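Peroxiredoxin (Akkermansia muciniphila, PDB 6KHX) probably reduces hydrogen peroxide and organic hydroperoxides through redox-active cysteines, as expected of a typical 2-Cys peroxiredoxin. Local coordinates at residues B[2-7]-B[150-155]; B[111-116]-B[139-144]. One frame throughout, in Å; residues are numbered along the deposited sequence.

Contact 1: B[2-7]-B[150-155]; sequences LLIGKP and RHQLIN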
loop_
_atom_site.group_PDB
_atom_site.type_symbol
_atom_site.label_atom_id
_atom_site.label_comp_id
_atom_site.label_asym_id
_atom_site.label_seq_id
_atom_site.Cartn_x
_atom_site.Cartn_y
_atom_site.Cartn_z
ATOM N N LEU B 2 -7.769 8.723 27.837
ATOM C CA LEU B 2 -7.936 10.008 28.519
ATOM C C LEU B 2 -9.310 10.564 28.171
ATOM O O LEU B 2 -9.549 10.986 27.035
ATOM C CB LEU B 2 -6.838 10.995 28.139
ATOM C CG LEU B 2 -6.989 12.368 28.801
ATOM C CD1 LEU B 2 -7.034 12.254 30.313
ATOM C CD2 LEU B 2 -5.852 13.279 28.377
ATOM N N LEU B 3 -10.208 10.573 29.149
ATOM C CA LEU B 3 -11.568 11.015 28.915
ATOM C C LEU B 3 -11.885 12.384 29.502
ATOM O O LEU B 3 -12.963 12.914 29.215
ATOM C CB LEU B 3 -12.549 9.980 29.483
ATOM C CG LEU B 3 -12.537 8.626 28.771
ATOM C CD1 LEU B 3 -13.466 7.638 29.464
ATOM C CD2 LEU B 3 -12.908 8.776 27.309
ATOM N N ILE B 4 -10.982 12.975 30.293
ATOM C CA ILE B 4 -11.265 14.263 30.924
ATOM C C ILE B 4 -11.522 15.322 29.861
ATOM O O ILE B 4 -10.721 15.517 28.939
ATOM C CB ILE B 4 -10.116 14.679 31.854
ATOM C CG1 ILE B 4 -9.945 13.650 32.966
ATOM C CG2 ILE B 4 -10.395 16.047 32.458
ATOM C CD1 ILE B 4 -11.133 13.528 33.864
ATOM N N GLY B 5 -12.643 16.026 30.000
ATOM C CA GLY B 5 -13.031 17.036 29.043
ATOM C C GLY B 5 -13.742 16.504 27.824
ATOM O O GLY B 5 -14.134 17.299 26.961
ATOM N N LYS B 6 -13.942 15.194 27.738
ATOM C CA LYS B 6 -14.564 14.535 26.606
ATOM C C LYS B 6 -15.846 13.846 27.047
ATOM O O LYS B 6 -16.012 13.523 28.228
ATOM C CB LYS B 6 -13.606 13.507 25.989
ATOM C CG LYS B 6 -12.374 14.120 25.372
ATOM C CD LYS B 6 -11.349 13.064 25.028
ATOM C CE LYS B 6 -10.026 13.701 24.629
ATOM N NZ LYS B 6 -8.933 12.689 24.594
ATOM N N PRO B 7 -16.780 13.610 26.126
ATOM C CA PRO B 7 -18.021 12.927 26.509
ATOM C C PRO B 7 -17.757 11.504 26.982
ATOM O O PRO B 7 -16.929 10.782 26.420
ATOM C CB PRO B 7 -18.855 12.946 25.220
ATOM C CG PRO B 7 -17.918 13.316 24.131
ATOM C CD PRO B 7 -16.829 14.125 24.750
ATOM N N ARG B 150 -15.257 14.563 34.178
ATOM C CA ARG B 150 -14.514 15.573 34.915
ATOM C C ARG B 150 -13.484 14.992 35.870
ATOM O O ARG B 150 -12.567 15.713 36.279
ATOM C CB ARG B 150 -15.476 16.463 35.713
ATOM C CG ARG B 150 -16.454 17.216 34.843
ATOM C CD ARG B 150 -15.684 18.192 33.982
ATOM N NE ARG B 150 -16.534 18.882 33.026
ATOM C CZ ARG B 150 -16.065 19.652 32.052
ATOM N NH1 ARG B 150 -14.753 19.812 31.916
ATOM N NH2 ARG B 150 -16.900 20.248 31.206
ATOM N N HIS B 151 -13.584 13.705 36.189
ATOM C CA HIS B 151 -12.674 13.057 37.121
ATOM C C HIS B 151 -12.693 11.561 36.841
ATOM O O HIS B 151 -13.764 10.979 36.637
ATOM C CB HIS B 151 -13.084 13.360 38.567
ATOM C CG HIS B 151 -12.604 12.353 39.566
ATOM N ND1 HIS B 151 -11.348 12.402 40.129
ATOM C CD2 HIS B 151 -13.225 11.283 40.120
ATOM C CE1 HIS B 151 -11.208 11.397 40.975
ATOM N NE2 HIS B 151 -12.334 10.705 40.991
ATOM N N GLN B 152 -11.512 10.942 36.838
ATOM C CA GLN B 152 -11.425 9.500 36.673
ATOM C C GLN B 152 -10.310 8.955 37.554
ATOM O O GLN B 152 -9.315 9.636 37.828
ATOM C CB GLN B 152 -11.192 9.085 35.216
ATOM C CG GLN B 152 -9.878 9.548 34.630
ATOM C CD GLN B 152 -9.626 8.946 33.261
ATOM O OE1 GLN B 152 -9.898 9.571 32.230
ATOM N NE2 GLN B 152 -9.136 7.706 33.244
ATOM N N LEU B 153 -10.482 7.697 37.958
ATOM C CA LEU B 153 -9.629 7.028 38.930
ATOM C C LEU B 153 -9.671 5.537 38.636
ATOM O O LEU B 153 -10.754 4.981 38.419
ATOM C CB LEU B 153 -10.130 7.318 40.352
ATOM C CG LEU B 153 -9.705 6.542 41.596
ATOM C CD1 LEU B 153 -9.951 7.413 42.814
ATOM C CD2 LEU B 153 -10.455 5.227 41.751
ATOM N N ILE B 154 -8.507 4.891 38.641
ATOM C CA ILE B 154 -8.422 3.448 38.435
ATOM C C ILE B 154 -7.506 2.848 39.489
ATOM O O ILE B 154 -6.370 3.301 39.666
ATOM C CB ILE B 154 -7.909 3.080 37.030
ATOM C CG1 ILE B 154 -8.650 3.861 35.946
ATOM C CG2 ILE B 154 -8.053 1.581 36.806
ATOM C CD1 ILE B 154 -8.120 3.598 34.566
ATOM N N ASN B 155 -7.993 1.815 40.167
ATOM C CA ASN B 155 -7.226 1.091 41.168
ATOM C C ASN B 155 -6.965 -0.336 40.710
ATOM O O ASN B 155 -7.783 -0.946 40.010
ATOM C CB ASN B 155 -7.953 1.063 42.519
ATOM C CG ASN B 155 -7.803 2.356 43.287
ATOM O OD1 ASN B 155 -7.202 3.318 42.800
ATOM N ND2 ASN B 155 -8.342 2.387 44.499
#

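Contact 2: B[111-116]-B[139-144]; sequences ADYGVL and GLFLID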
loop_
_atom_site.group_PDB
_atom_site.type_symbol
_atom_site.label_atom_id
_atom_site.label_comp_id
_atom_site.label_asym_id
_atom_site.label_seq_id
_atom_site.Cartn_x
_atom_site.Cartn_y
_atom_site.Cartn_z
ATOM N N ALA B 111 -13.800 -1.406 27.461
ATOM C CA ALA B 111 -12.811 -0.993 26.472
ATOM C C ALA B 111 -12.902 0.503 26.201
ATOM O O ALA B 111 -11.889 1.209 26.201
ATOM C CB ALA B 111 -12.990 -1.787 25.180
ATOM N N ASP B 112 -14.118 1.007 25.983
ATOM C CA ASP B 112 -14.301 2.418 25.652
ATOM C C ASP B 112 -13.870 3.332 26.789
ATOM O O ASP B 112 -13.382 4.441 26.542
ATOM C CB ASP B 112 -15.763 2.676 25.288
ATOM C CG ASP B 112 -16.132 2.103 23.937
ATOM O OD1 ASP B 112 -15.209 1.664 23.219
ATOM O OD2 ASP B 112 -17.340 2.062 23.606
ATOM N N TYR B 113 -14.018 2.884 28.033
ATOM C CA TYR B 113 -13.628 3.694 29.175
ATOM C C TYR B 113 -12.187 3.459 29.618
ATOM O O TYR B 113 -11.738 4.093 30.581
ATOM C CB TYR B 113 -14.597 3.446 30.333
ATOM C CG TYR B 113 -15.902 4.192 30.171
ATOM C CD1 TYR B 113 -16.892 3.729 29.309
ATOM C CD2 TYR B 113 -16.134 5.376 30.859
ATOM C CE1 TYR B 113 -18.083 4.418 29.149
ATOM C CE2 TYR B 113 -17.319 6.071 30.707
ATOM C CZ TYR B 113 -18.292 5.590 29.851
ATOM O OH TYR B 113 -19.474 6.290 29.709
ATOM N N GLY B 114 -11.450 2.585 28.934
ATOM C CA GLY B 114 -10.042 2.384 29.236
ATOM C C GLY B 114 -9.765 1.664 30.541
ATOM O O GLY B 114 -8.710 1.879 31.147
ATOM N N VAL B 115 -10.680 0.801 30.985
ATOM C CA VAL B 115 -10.535 0.070 32.234
ATOM C C VAL B 115 -10.433 -1.432 32.029
ATOM O O VAL B 115 -10.351 -2.174 33.015
ATOM C CB VAL B 115 -11.695 0.386 33.200
ATOM C CG1 VAL B 115 -11.749 1.875 33.501
ATOM C CG2 VAL B 115 -13.008 -0.110 32.615
ATOM N N LEU B 116 -10.439 -1.908 30.788
ATOM C CA LEU B 116 -10.398 -3.341 30.527
ATOM C C LEU B 116 -8.980 -3.855 30.725
ATOM O O LEU B 116 -8.040 -3.337 30.115
ATOM C CB LEU B 116 -10.883 -3.641 29.116
ATOM C CG LEU B 116 -11.152 -5.114 28.836
ATOM C CD1 LEU B 116 -12.210 -5.629 29.795
ATOM C CD2 LEU B 116 -11.604 -5.274 27.406
ATOM N N GLY B 139 -12.412 0.973 38.241
ATOM C CA GLY B 139 -12.395 2.265 37.557
ATOM C C GLY B 139 -13.565 3.133 38.006
ATOM O O GLY B 139 -14.671 2.635 38.176
ATOM N N LEU B 140 -13.326 4.429 38.151
ATOM C CA LEU B 140 -14.402 5.313 38.590
ATOM C C LEU B 140 -14.361 6.607 37.791
ATOM O O LEU B 140 -13.286 7.163 37.548
ATOM C CB LEU B 140 -14.319 5.612 40.096
ATOM C CG LEU B 140 -15.437 6.495 40.662
ATOM C CD1 LEU B 140 -15.893 6.002 42.034
ATOM C CD2 LEU B 140 -14.998 7.955 40.734
ATOM N N PHE B 141 -15.539 7.066 37.366
ATOM C CA PHE B 141 -15.669 8.260 36.542
ATOM C C PHE B 141 -16.758 9.161 37.098
ATOM O O PHE B 141 -17.843 8.689 37.470
ATOM C CB PHE B 141 -15.995 7.925 35.074
ATOM C CG PHE B 141 -15.001 7.008 34.429
ATOM C CD1 PHE B 141 -15.059 5.636 34.641
ATOM C CD2 PHE B 141 -13.991 7.518 33.635
ATOM C CE1 PHE B 141 -14.139 4.796 34.063
ATOM C CE2 PHE B 141 -13.064 6.682 33.052
ATOM C CZ PHE B 141 -13.138 5.319 33.264
ATOM N N LEU B 142 -16.455 10.458 37.150
ATOM C CA LEU B 142 -17.433 11.497 37.441
ATOM C C LEU B 142 -17.854 12.147 36.125
ATOM O O LEU B 142 -17.013 12.680 35.394
ATOM C CB LEU B 142 -16.852 12.537 38.396
ATOM C CG LEU B 142 -17.804 13.700 38.683
ATOM C CD1 LEU B 142 -19.131 13.166 39.221
ATOM C CD2 LEU B 142 -17.179 14.705 39.638
ATOM N N ILE B 143 -19.149 12.087 35.820
ATOM C CA ILE B 143 -19.717 12.599 34.579
ATOM C C ILE B 143 -20.690 13.715 34.936
ATOM O O ILE B 143 -21.595 13.504 35.750
ATOM C CB ILE B 143 -20.429 11.479 33.799
ATOM C CG1 ILE B 143 -19.487 10.291 33.585
ATOM C CG2 ILE B 143 -20.951 11.991 32.481
ATOM C CD1 ILE B 143 -20.197 9.023 33.173
ATOM N N ASP B 144 -20.509 14.897 34.344
ATOM C CA ASP B 144 -21.387 16.010 34.686
ATOM C C ASP B 144 -22.699 15.909 33.901
ATOM O O ASP B 144 -22.934 14.964 33.141
ATOM C CB ASP B 144 -20.670 17.355 34.502
ATOM C CG ASP B 144 -20.384 17.720 33.041
ATOM O OD1 ASP B 144 -21.023 17.182 32.108
ATOM O OD2 ASP B 144 -19.490 18.571 32.827
#

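Contact 1: B[2-7]-B[150-155]
Gln152 carries its CG between its own backbone N and carbonyl carbon (chi1 64°) and then runs out extended, which brings its amide to Leu3, while Ile4, with CG1 anti to its carbonyl carbon, sends CD1 over the backbone of Arg150 and His151. The contact lays the N-terminal loop against strand 149-155, the last strand within this chain of the thioredoxin-fold sheet. A glutamine suits position 152 because it is long enough to span the gap and ends in an acceptor: Leu3 N donates to Gln152 OE1 at 3.3 Å, a long but nearly straight bond (166°) that meets the oxygen almost end-on. Ile4 supplies the apolar part, crossing the glutamine obliquely, with CD1 3.4 Å from His151 N. Residues 3 to 6 form a type II beta turn, closed by Lys6 N on Leu3 O at 2.9 Å. Gly5 fits its third position, where phi is positive and a CB would press on the preceding carbonyl. Arg150 passes beside this glycine to reach Asp156 of the second subunit, whose strand extends the sheet beyond His151-Asn155. The CB of Lys6 points away from the strand, and its NZ donates to Leu2 O at 3.0 Å.

Contact 2: B[111-116]-B[139-144]
Tyr113 turns an edge of its ring onto one face of Phe141, making an edge-to-face (T-shaped) pair with centroids 5.1 Å apart and planes at 72°. Tyr113 CD2 does the touching, standing 3.7 Å above the Phe141 plane and over its centre. Val115 comes from another side: its CG1 lies in the plane of the same ring, at the edge, 3.7 Å from Phe141 CZ. In the phenylalanine, a chi1 of -56° sets the ring on the side of the backbone N, and this points its far end between the two residues. A flat, wholly apolar ring suits this place, since it can offer a face to one neighbour and an edge to the other. Replacing Phe141 by an alanine is likely to leave the edge of Tyr113 without the face it rests on and to open a gap beside Val115. Two residues earlier on the strand, Gly139 lets Val115 sit close, for a CB there would run into Val115 CG1.

Around this tight centre the contact slackens. Ile143 CD1 only approaches Tyr113 OH, at 4.5 Å, and that hydroxyl is bonded instead to Pro9 O. On the outer side of the turn, Ala111 is exposed and Gly114 and Leu116 partly so, and none of them meets the strand. Gly114, the first residue past the helix to leave helical angles, has positive phi (71°), and its N bonds to Ala111 O at 3.1 Å. The arrangement is thus a Schellman motif whose glycine is flanked by the two residues, Tyr113 and Val115, that pack on strand 138-143, which lies between strands 35-40 and 149-155 in the thioredoxin-fold sheet.

Starting from the N terminus, residues 2-7 come first, and contact 1 joins them to strand 149-155, closing a loop of 142 residues. Contact 2 falls wholly within that span: 111-116 meets 139-144 after only 22 intervening residues, which include the paired strands 119-122 and 128-131. The loops therefore nest without crossing. They share one sheet, where strands 138-143 and 149-155 are antiparallel neighbours joined by backbone bonds such as Leu142 N to His151 O. Side chains join them too: Gln152 CB packs on Phe141, and Leu3 touches both Phe141 and Tyr113. Together they tie the N-terminal loop and the end of helix 108-112 to this sheet.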